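Local coordinates for protein quinoline 2-oxidoreductase large subunit (Pseudomonas putida, PDB 1T3Q) that forms the molybdenum-cofactor-binding large subunit of a molybdenum hydroxylase that oxidises quinoline at carbon 2, at residues L37-M42 with V207-W212; Q215-W220 with H242-R247. One frame throughout, in Å; residues are numbered along the deposited sequence.

Contact 1 of 2, residues L37-M42 with V207-W212; sequences LVLSGM and VAQYEW
Val207 meets three side chains of loop 37-42. Its CB lies 4.0 Å from Leu37 CD2, with the two side chains crossing at a slant. Its CG1 branch packs on Leu39 CD1 at 3.8 Å, and the two side chains run past one another head to tail. CG1 stands anti to the Val207 backbone N (chi1 -179°), which brings this branch to the loop. Val207 CG1 also touches Met42 SD, more loosely, at 4.4 Å. Ala208 points away from the loop and packs on Val268 and Cys269 of helix 263-275.

Gln209 turns back toward the loop. Leu39 CD1 lies 4.1 Å from Gln209 OE1, near the end of the extended chain. One water links the same amide to the loop. It donates to Gln209 OE1 at 2.9 Å and to Ser40 O at 2.8 Å. This bridge should favour the amide rotation that presents OE1 to the loop. Further on, Glu211 forms a salt bridge with Arg30 of the second large subunit.

The loop closes on itself in a turn. Met42 N bonds to Leu39 O at 3.1 Å, and Gly41 supplies the positive phi of the turn. Met42 SD, folded back, takes a weak N-H...S hydrogen bond from Leu39 N. The arrangement is a type II beta turn packed on one face of a mixed beta sheet, with helix 263-275 on the opposite face.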
ATOM      1  N   LEU B  37      -5.434  -5.718   7.490  1.00 16.08           N
ATOM      2  CA  LEU B  37      -4.289  -5.596   6.599  1.00 16.63           C
ATOM      3  C   LEU B  37      -3.717  -6.951   6.189  1.00 16.93           C
ATOM      4  O   LEU B  37      -3.557  -7.848   7.014  1.00 18.16           O
ATOM      5  CB  LEU B  37      -3.192  -4.752   7.262  1.00 18.78           C
ATOM      6  CG  LEU B  37      -1.934  -4.480   6.428  1.00 21.20           C
ATOM      7  CD1 LEU B  37      -2.252  -3.506   5.304  1.00 20.54           C
ATOM      8  CD2 LEU B  37      -0.842  -3.900   7.326  1.00 21.17           C
ATOM      9  N   VAL B  38      -3.421  -7.088   4.901  1.00 19.61           N
ATOM     10  CA  VAL B  38      -2.849  -8.317   4.369  1.00 20.42           C
ATOM     11  C   VAL B  38      -1.557  -7.997   3.632  1.00 21.30           C
ATOM     12  O   VAL B  38      -1.550  -7.197   2.695  1.00 19.92           O
ATOM     13  CB  VAL B  38      -3.816  -9.020   3.382  1.00 21.32           C
ATOM     14  CG1 VAL B  38      -3.118 -10.220   2.731  1.00 22.97           C
ATOM     15  CG2 VAL B  38      -5.069  -9.486   4.125  1.00 20.39           C
ATOM     16  N   LEU B  39      -0.465  -8.613   4.070  1.00 20.16           N
ATOM     17  CA  LEU B  39       0.834  -8.414   3.439  1.00 22.41           C
ATOM     18  C   LEU B  39       1.387  -9.772   3.012  1.00 24.02           C
ATOM     19  O   LEU B  39       1.237 -10.767   3.726  1.00 23.82           O
ATOM     20  CB  LEU B  39       1.814  -7.741   4.402  1.00 21.18           C
ATOM     21  CG  LEU B  39       1.495  -6.322   4.873  1.00 21.86           C
ATOM     22  CD1 LEU B  39       2.644  -5.817   5.721  1.00 21.29           C
ATOM     23  CD2 LEU B  39       1.273  -5.401   3.678  1.00 23.50           C
ATOM     24  N   SER B  40       2.017  -9.806   1.846  1.00 24.11           N
ATOM     25  CA  SER B  40       2.585 -11.037   1.313  1.00 26.14           C
ATOM     26  C   SER B  40       3.622 -11.632   2.262  1.00 24.64           C
ATOM     27  O   SER B  40       4.463 -10.914   2.808  1.00 23.76           O
ATOM     28  CB  SER B  40       3.226 -10.760  -0.054  1.00 27.01           C
ATOM     29  OG  SER B  40       3.792 -11.943  -0.596  1.00 34.25           O
ATOM     30  N   GLY B  41       3.544 -12.945   2.461  1.00 25.33           N
ATOM     31  CA  GLY B  41       4.487 -13.637   3.330  1.00 24.79           C
ATOM     32  C   GLY B  41       4.354 -13.316   4.806  1.00 24.29           C
ATOM     33  O   GLY B  41       5.193 -13.706   5.618  1.00 22.90           O
ATOM     34  N   MET B  42       3.287 -12.611   5.152  1.00 23.19           N
ATOM     35  CA  MET B  42       3.013 -12.202   6.523  1.00 23.48           C
ATOM     36  C   MET B  42       3.011 -13.352   7.535  1.00 22.54           C
ATOM     37  O   MET B  42       2.340 -14.369   7.335  1.00 21.27           O
ATOM     38  CB  MET B  42       1.663 -11.484   6.550  1.00 25.00           C
ATOM     39  CG  MET B  42       1.327 -10.743   7.816  1.00 29.23           C
ATOM     40  SD  MET B  42      -0.137  -9.736   7.510  0.50 26.58           S
ATOM     41  CE  MET B  42      -1.352 -10.986   7.154  1.00 29.40           C
ATOM     42  N   VAL B 207       1.528  -4.312  12.658  1.00 16.89           N
ATOM     43  CA  VAL B 207       2.159  -5.152  11.651  1.00 18.23           C
ATOM     44  C   VAL B 207       3.393  -4.409  11.167  1.00 18.70           C
ATOM     45  O   VAL B 207       3.305  -3.250  10.760  1.00 18.35           O
ATOM     46  CB  VAL B 207       1.224  -5.399  10.435  1.00 19.72           C
ATOM     47  CG1 VAL B 207       1.914  -6.299   9.420  1.00 21.91           C
ATOM     48  CG2 VAL B 207      -0.077  -6.035  10.898  1.00 17.47           C
ATOM     49  N   ALA B 208       4.545  -5.069  11.226  1.00 17.14           N
ATOM     50  CA  ALA B 208       5.786  -4.452  10.786  1.00 18.63           C
ATOM     51  C   ALA B 208       6.315  -5.122   9.526  1.00 19.20           C
ATOM     52  O   ALA B 208       6.196  -6.332   9.355  1.00 18.26           O
ATOM     53  CB  ALA B 208       6.836  -4.533  11.898  1.00 18.90           C
ATOM     54  N   GLN B 209       6.891  -4.320   8.644  1.00 19.79           N
ATOM     55  CA  GLN B 209       7.466  -4.835   7.419  1.00 20.15           C
ATOM     56  C   GLN B 209       8.831  -4.193   7.238  1.00 20.88           C
ATOM     57  O   GLN B 209       8.935  -3.001   6.926  1.00 19.21           O
ATOM     58  CB  GLN B 209       6.581  -4.508   6.213  1.00 22.90           C
ATOM     59  CG  GLN B 209       7.110  -5.079   4.899  1.00 24.60           C
ATOM     60  CD  GLN B 209       6.183  -4.797   3.731  1.00 28.62           C
ATOM     61  OE1 GLN B 209       5.756  -5.714   3.026  1.00 30.56           O
ATOM     62  NE2 GLN B 209       5.869  -3.526   3.520  1.00 28.55           N
ATOM     63  N   TYR B 210       9.875  -4.983   7.462  1.00 19.04           N
ATOM     64  CA  TYR B 210      11.235  -4.494   7.303  1.00 18.62           C
ATOM     65  C   TYR B 210      11.781  -5.024   5.991  1.00 18.86           C
ATOM     66  O   TYR B 210      11.674  -6.217   5.705  1.00 19.76           O
ATOM     67  CB  TYR B 210      12.125  -4.971   8.449  1.00 19.74           C
ATOM     68  CG  TYR B 210      13.508  -4.383   8.371  1.00 20.55           C
ATOM     69  CD1 TYR B 210      13.766  -3.108   8.863  1.00 22.22           C
ATOM     70  CD2 TYR B 210      14.548  -5.078   7.753  1.00 22.91           C
ATOM     71  CE1 TYR B 210      15.029  -2.530   8.740  1.00 24.92           C
ATOM     72  CE2 TYR B 210      15.815  -4.512   7.624  1.00 24.85           C
ATOM     73  CZ  TYR B 210      16.047  -3.235   8.121  1.00 26.53           C
ATOM     74  OH  TYR B 210      17.291  -2.660   7.987  1.00 29.01           O
ATOM     75  N   GLU B 211      12.360  -4.134   5.193  1.00 17.98           N
ATOM     76  CA  GLU B 211      12.926  -4.504   3.902  1.00 19.31           C
ATOM     77  C   GLU B 211      14.437  -4.283   3.931  1.00 18.82           C
ATOM     78  O   GLU B 211      14.904  -3.148   3.915  1.00 16.81           O
ATOM     79  CB  GLU B 211      12.294  -3.663   2.795  1.00 19.71           C
ATOM     80  CG  GLU B 211      12.885  -3.939   1.429  1.00 21.70           C
ATOM     81  CD  GLU B 211      12.783  -5.402   1.049  1.00 23.29           C
ATOM     82  OE1 GLU B 211      13.749  -5.930   0.459  1.00 26.21           O
ATOM     83  OE2 GLU B 211      11.737  -6.025   1.341  1.00 22.54           O
ATOM     84  N   TRP B 212      15.200  -5.372   3.957  1.00 19.04           N
ATOM     85  CA  TRP B 212      16.650  -5.252   4.032  1.00 19.68           C
ATOM     86  C   TRP B 212      17.313  -4.604   2.826  1.00 19.40           C
ATOM     87  O   TRP B 212      18.357  -3.975   2.968  1.00 19.55           O
ATOM     88  CB  TRP B 212      17.304  -6.616   4.300  1.00 19.76           C
ATOM     89  CG  TRP B 212      17.351  -7.553   3.133  1.00 21.25           C
ATOM     90  CD1 TRP B 212      16.415  -8.489   2.788  1.00 21.85           C
ATOM     91  CD2 TRP B 212      18.413  -7.677   2.179  1.00 21.96           C
ATOM     92  NE1 TRP B 212      16.836  -9.195   1.684  1.00 22.79           N
ATOM     93  CE2 TRP B 212      18.058  -8.716   1.289  1.00 22.10           C
ATOM     94  CE3 TRP B 212      19.633  -7.013   1.992  1.00 21.22           C
ATOM     95  CZ2 TRP B 212      18.879  -9.107   0.227  1.00 21.45           C
ATOM     96  CZ3 TRP B 212      20.453  -7.401   0.935  1.00 22.02           C
ATOM     97  CH2 TRP B 212      20.071  -8.440   0.067  1.00 22.42           C
TER
HETATM   98  O   HOH W   1       5.676  -8.478   2.135  1.00 33.53           O

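Contact 2 of 2, residues Q215-W220 with H242-R247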
ATOM      1  N   GLN B 215      16.612  -1.075   3.720  1.00 23.08           N
ATOM      2  CA  GLN B 215      16.810  -0.792   5.139  1.00 24.18           C
ATOM      3  C   GLN B 215      15.671   0.062   5.681  1.00 24.25           C
ATOM      4  O   GLN B 215      15.825   0.763   6.681  1.00 22.84           O
ATOM      5  CB  GLN B 215      18.151  -0.086   5.363  1.00 27.99           C
ATOM      6  CG  GLN B 215      19.356  -0.984   5.131  1.00 32.62           C
ATOM      7  CD  GLN B 215      20.662  -0.216   5.143  1.00 37.84           C
ATOM      8  OE1 GLN B 215      20.999   0.447   6.125  1.00 40.49           O
ATOM      9  NE2 GLN B 215      21.406  -0.300   4.046  1.00 40.84           N
ATOM     10  N   GLN B 216      14.523  -0.000   5.017  1.00 23.00           N
ATOM     11  CA  GLN B 216      13.375   0.776   5.459  1.00 23.13           C
ATOM     12  C   GLN B 216      12.363  -0.087   6.206  1.00 21.26           C
ATOM     13  O   GLN B 216      12.151  -1.259   5.878  1.00 21.66           O
ATOM     14  CB  GLN B 216      12.705   1.461   4.265  1.00 26.00           C
ATOM     15  CG  GLN B 216      13.628   2.429   3.539  1.00 31.37           C
ATOM     16  CD  GLN B 216      12.948   3.130   2.384  1.00 33.61           C
ATOM     17  OE1 GLN B 216      12.308   2.495   1.546  1.00 37.72           O
ATOM     18  NE2 GLN B 216      13.088   4.448   2.328  1.00 38.20           N
ATOM     19  N   LEU B 217      11.749   0.513   7.216  1.00 19.79           N
ATOM     20  CA  LEU B 217      10.760  -0.157   8.043  1.00 18.38           C
ATOM     21  C   LEU B 217       9.417   0.553   7.982  1.00 18.98           C
ATOM     22  O   LEU B 217       9.345   1.777   8.130  1.00 18.28           O
ATOM     23  CB  LEU B 217      11.230  -0.183   9.502  1.00 18.21           C
ATOM     24  CG  LEU B 217      10.186  -0.522  10.578  1.00 17.44           C
ATOM     25  CD1 LEU B 217       9.774  -1.990  10.472  1.00 16.97           C
ATOM     26  CD2 LEU B 217      10.761  -0.239  11.959  1.00 19.21           C
ATOM     27  N   ILE B 218       8.356  -0.211   7.754  1.00 17.22           N
ATOM     28  CA  ILE B 218       7.014   0.356   7.757  1.00 15.55           C
ATOM     29  C   ILE B 218       6.306  -0.344   8.907  1.00 14.62           C
ATOM     30  O   ILE B 218       6.275  -1.573   8.965  1.00 15.31           O
ATOM     31  CB  ILE B 218       6.223   0.054   6.461  1.00 16.25           C
ATOM     32  CG1 ILE B 218       6.895   0.714   5.258  1.00 18.89           C
ATOM     33  CG2 ILE B 218       4.790   0.574   6.601  1.00 17.14           C
ATOM     34  CD1 ILE B 218       6.177   0.444   3.940  1.00 20.74           C
ATOM     35  N   LEU B 219       5.770   0.436   9.834  1.00 13.83           N
ATOM     36  CA  LEU B 219       5.045  -0.118  10.961  1.00 15.22           C
ATOM     37  C   LEU B 219       3.607   0.365  10.932  1.00 15.33           C
ATOM     38  O   LEU B 219       3.344   1.561  11.100  1.00 16.45           O
ATOM     39  CB  LEU B 219       5.678   0.311  12.288  1.00 12.51           C
ATOM     40  CG  LEU B 219       4.870  -0.060  13.542  1.00 13.04           C
ATOM     41  CD1 LEU B 219       4.755  -1.576  13.665  1.00 14.44           C
ATOM     42  CD2 LEU B 219       5.553   0.518  14.780  1.00 16.26           C
ATOM     43  N   TRP B 220       2.687  -0.561  10.690  1.00 15.41           N
ATOM     44  CA  TRP B 220       1.262  -0.251  10.700  1.00 15.47           C
ATOM     45  C   TRP B 220       0.855  -0.494  12.143  1.00 15.67           C
ATOM     46  O   TRP B 220       1.154  -1.546  12.698  1.00 16.16           O
ATOM     47  CB  TRP B 220       0.478  -1.221   9.817  1.00 16.44           C
ATOM     48  CG  TRP B 220       0.555  -0.959   8.355  1.00 17.51           C
ATOM     49  CD1 TRP B 220      -0.330  -0.237   7.602  1.00 17.00           C
ATOM     50  CD2 TRP B 220       1.535  -1.468   7.449  1.00 19.80           C
ATOM     51  NE1 TRP B 220       0.039  -0.276   6.278  1.00 20.42           N
ATOM     52  CE2 TRP B 220       1.180  -1.025   6.157  1.00 18.27           C
ATOM     53  CE3 TRP B 220       2.681  -2.260   7.603  1.00 20.90           C
ATOM     54  CZ2 TRP B 220       1.930  -1.349   5.020  1.00 23.17           C
ATOM     55  CZ3 TRP B 220       3.428  -2.585   6.472  1.00 24.44           C
ATOM     56  CH2 TRP B 220       3.047  -2.128   5.195  1.00 23.87           C
ATOM     57  N   HIS B 242      14.707   8.325   9.821  1.00 17.82           N
ATOM     58  CA  HIS B 242      14.235   8.616   8.477  1.00 18.58           C
ATOM     59  C   HIS B 242      13.918   7.354   7.682  1.00 17.81           C
ATOM     60  O   HIS B 242      13.256   7.416   6.649  1.00 17.77           O
ATOM     61  CB  HIS B 242      15.266   9.462   7.724  1.00 19.81           C
ATOM     62  CG  HIS B 242      16.616   8.825   7.624  1.00 19.63           C
ATOM     63  ND1 HIS B 242      17.279   8.675   6.427  1.00 21.54           N
ATOM     64  CD2 HIS B 242      17.444   8.335   8.576  1.00 18.58           C
ATOM     65  CE1 HIS B 242      18.460   8.123   6.646  1.00 20.87           C
ATOM     66  NE2 HIS B 242      18.584   7.909   7.942  1.00 21.18           N
ATOM     67  N   LEU B 243      14.392   6.210   8.165  1.00 17.62           N
ATOM     68  CA  LEU B 243      14.145   4.943   7.482  1.00 18.33           C
ATOM     69  C   LEU B 243      12.924   4.242   8.069  1.00 18.03           C
ATOM     70  O   LEU B 243      12.700   3.057   7.827  1.00 19.67           O
ATOM     71  CB  LEU B 243      15.370   4.028   7.598  1.00 17.98           C
ATOM     72  CG  LEU B 243      16.654   4.600   6.991  1.00 17.93           C
ATOM     73  CD1 LEU B 243      17.799   3.606   7.132  1.00 19.98           C
ATOM     74  CD2 LEU B 243      16.410   4.919   5.526  1.00 20.79           C
ATOM     75  N   ILE B 244      12.140   4.979   8.845  1.00 17.53           N
ATOM     76  CA  ILE B 244      10.946   4.414   9.457  1.00 17.63           C
ATOM     77  C   ILE B 244       9.697   5.204   9.101  1.00 18.40           C
ATOM     78  O   ILE B 244       9.696   6.440   9.140  1.00 17.60           O
ATOM     79  CB  ILE B 244      11.028   4.418  10.996  1.00 17.57           C
ATOM     80  CG1 ILE B 244      12.259   3.648  11.478  1.00 17.50           C
ATOM     81  CG2 ILE B 244       9.755   3.804  11.579  1.00 16.40           C
ATOM     82  CD1 ILE B 244      12.432   3.675  12.999  1.00 18.71           C
ATOM     83  N   GLU B 245       8.638   4.488   8.745  1.00 17.87           N
ATOM     84  CA  GLU B 245       7.363   5.128   8.462  1.00 17.61           C
ATOM     85  C   GLU B 245       6.316   4.402   9.283  1.00 17.07           C
ATOM     86  O   GLU B 245       6.270   3.172   9.296  1.00 17.68           O
ATOM     87  CB  GLU B 245       6.960   5.034   6.991  1.00 17.95           C
ATOM     88  CG  GLU B 245       5.564   5.636   6.761  1.00 19.55           C
ATOM     89  CD  GLU B 245       5.008   5.406   5.368  1.00 22.51           C
ATOM     90  OE1 GLU B 245       3.901   5.919   5.082  1.00 22.37           O
ATOM     91  OE2 GLU B 245       5.662   4.719   4.559  1.00 23.89           O
ATOM     92  N   VAL B 246       5.493   5.162   9.985  1.00 15.34           N
ATOM     93  CA  VAL B 246       4.426   4.567  10.770  1.00 15.36           C
ATOM     94  C   VAL B 246       3.129   4.913  10.046  1.00 15.86           C
ATOM     95  O   VAL B 246       2.935   6.051   9.636  1.00 16.13           O
ATOM     96  CB  VAL B 246       4.399   5.132  12.198  1.00 16.18           C
ATOM     97  CG1 VAL B 246       3.102   4.739  12.895  1.00 15.47           C
ATOM     98  CG2 VAL B 246       5.605   4.594  12.984  1.00 17.45           C
ATOM     99  N   ARG B 247       2.266   3.921   9.868  1.00 16.09           N
ATOM    100  CA  ARG B 247       0.985   4.132   9.196  1.00 14.40           C
ATOM    101  C   ARG B 247      -0.132   3.778  10.156  1.00 14.69           C
ATOM    102  O   ARG B 247      -0.014   2.836  10.934  1.00 14.42           O
ATOM    103  CB  ARG B 247       0.883   3.264   7.940  1.00 15.10           C
ATOM    104  CG  ARG B 247       1.824   3.699   6.830  1.00 17.91           C
ATOM    105  CD  ARG B 247       1.696   2.839   5.583  1.00 20.92           C
ATOM    106  NE  ARG B 247       2.717   3.218   4.609  1.00 23.90           N
ATOM    107  CZ  ARG B 247       2.987   2.551   3.492  1.00 25.57           C
ATOM    108  NH1 ARG B 247       3.942   2.986   2.681  1.00 26.65           N
ATOM    109  NH2 ARG B 247       2.308   1.455   3.185  1.00 25.98           N
TER
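Arg247 overlaps the Trp220 ring, the two side chains lying side by side and pointing the same way. Arg247 CG lies anti to the carbonyl carbon (chi1 -69°) and the chain runs extended from CG to NE, which lays it along Trp220. Arg247 CD is 3.6 Å from Trp220 NE1, and Arg247 NH2 is 3.4 Å from Trp220 CZ2. The guanidinium and ring planes stand 89° apart, so they do not stack. Arg247 CB adds an off-centre CH-pi contact with the five-membered ring. Ile218 CD1 sits over one face of the guanidinium, 3.6 Å from Arg247 NH1.

Glu245 is gripped side-on. Arg247 NE bonds Glu245 OE1 at 3.0 Å, from above the carboxylate plane, and Arg247 NH1 bonds Glu245 OE2 at 3.1 Å. Ser535 also bonds OE1. An alanine in place of Arg247 would probably leave Glu245 without this charge partner and uncover part of Trp220 and Ile218.

Four backbone bonds pair the strands in parallel, starting with Leu217 N to Leu243 O at 2.8 Å. On the face opposite Trp220, Ile218, Glu245 and Arg247, Leu217 CD2 packs beside Ile244 CG2 at 4.2 Å. There Leu219 and Ile244 meet helix 226-237, the beta-alpha-beta connection, while Leu217 and Leu219 meet helix 263-275.

In the fold
The two contacts come in series along the chain, and their centres are about 11 Å apart. Both reach one mixed sheet, in which strands 205-211 and 216-221 are antiparallel neighbours and 244-247 is an outermost strand within this chain. A G1 beta bulge lies where Gln215 and Gln216 face Glu211. Trp220 of contact 2 also belongs beside contact 1: its CD2 lies 3.4 Å from Leu37 CD2. Loop 37-42, from the hammerhead family region, thus packs on strands of the molybdopterin-binding region. Both contacts touch the second large subunit. Shortly after strand 216-221 the chain reaches Gln224, and after strand 244-247 Phe255 and Gly256, all lining the molybdenum pocket.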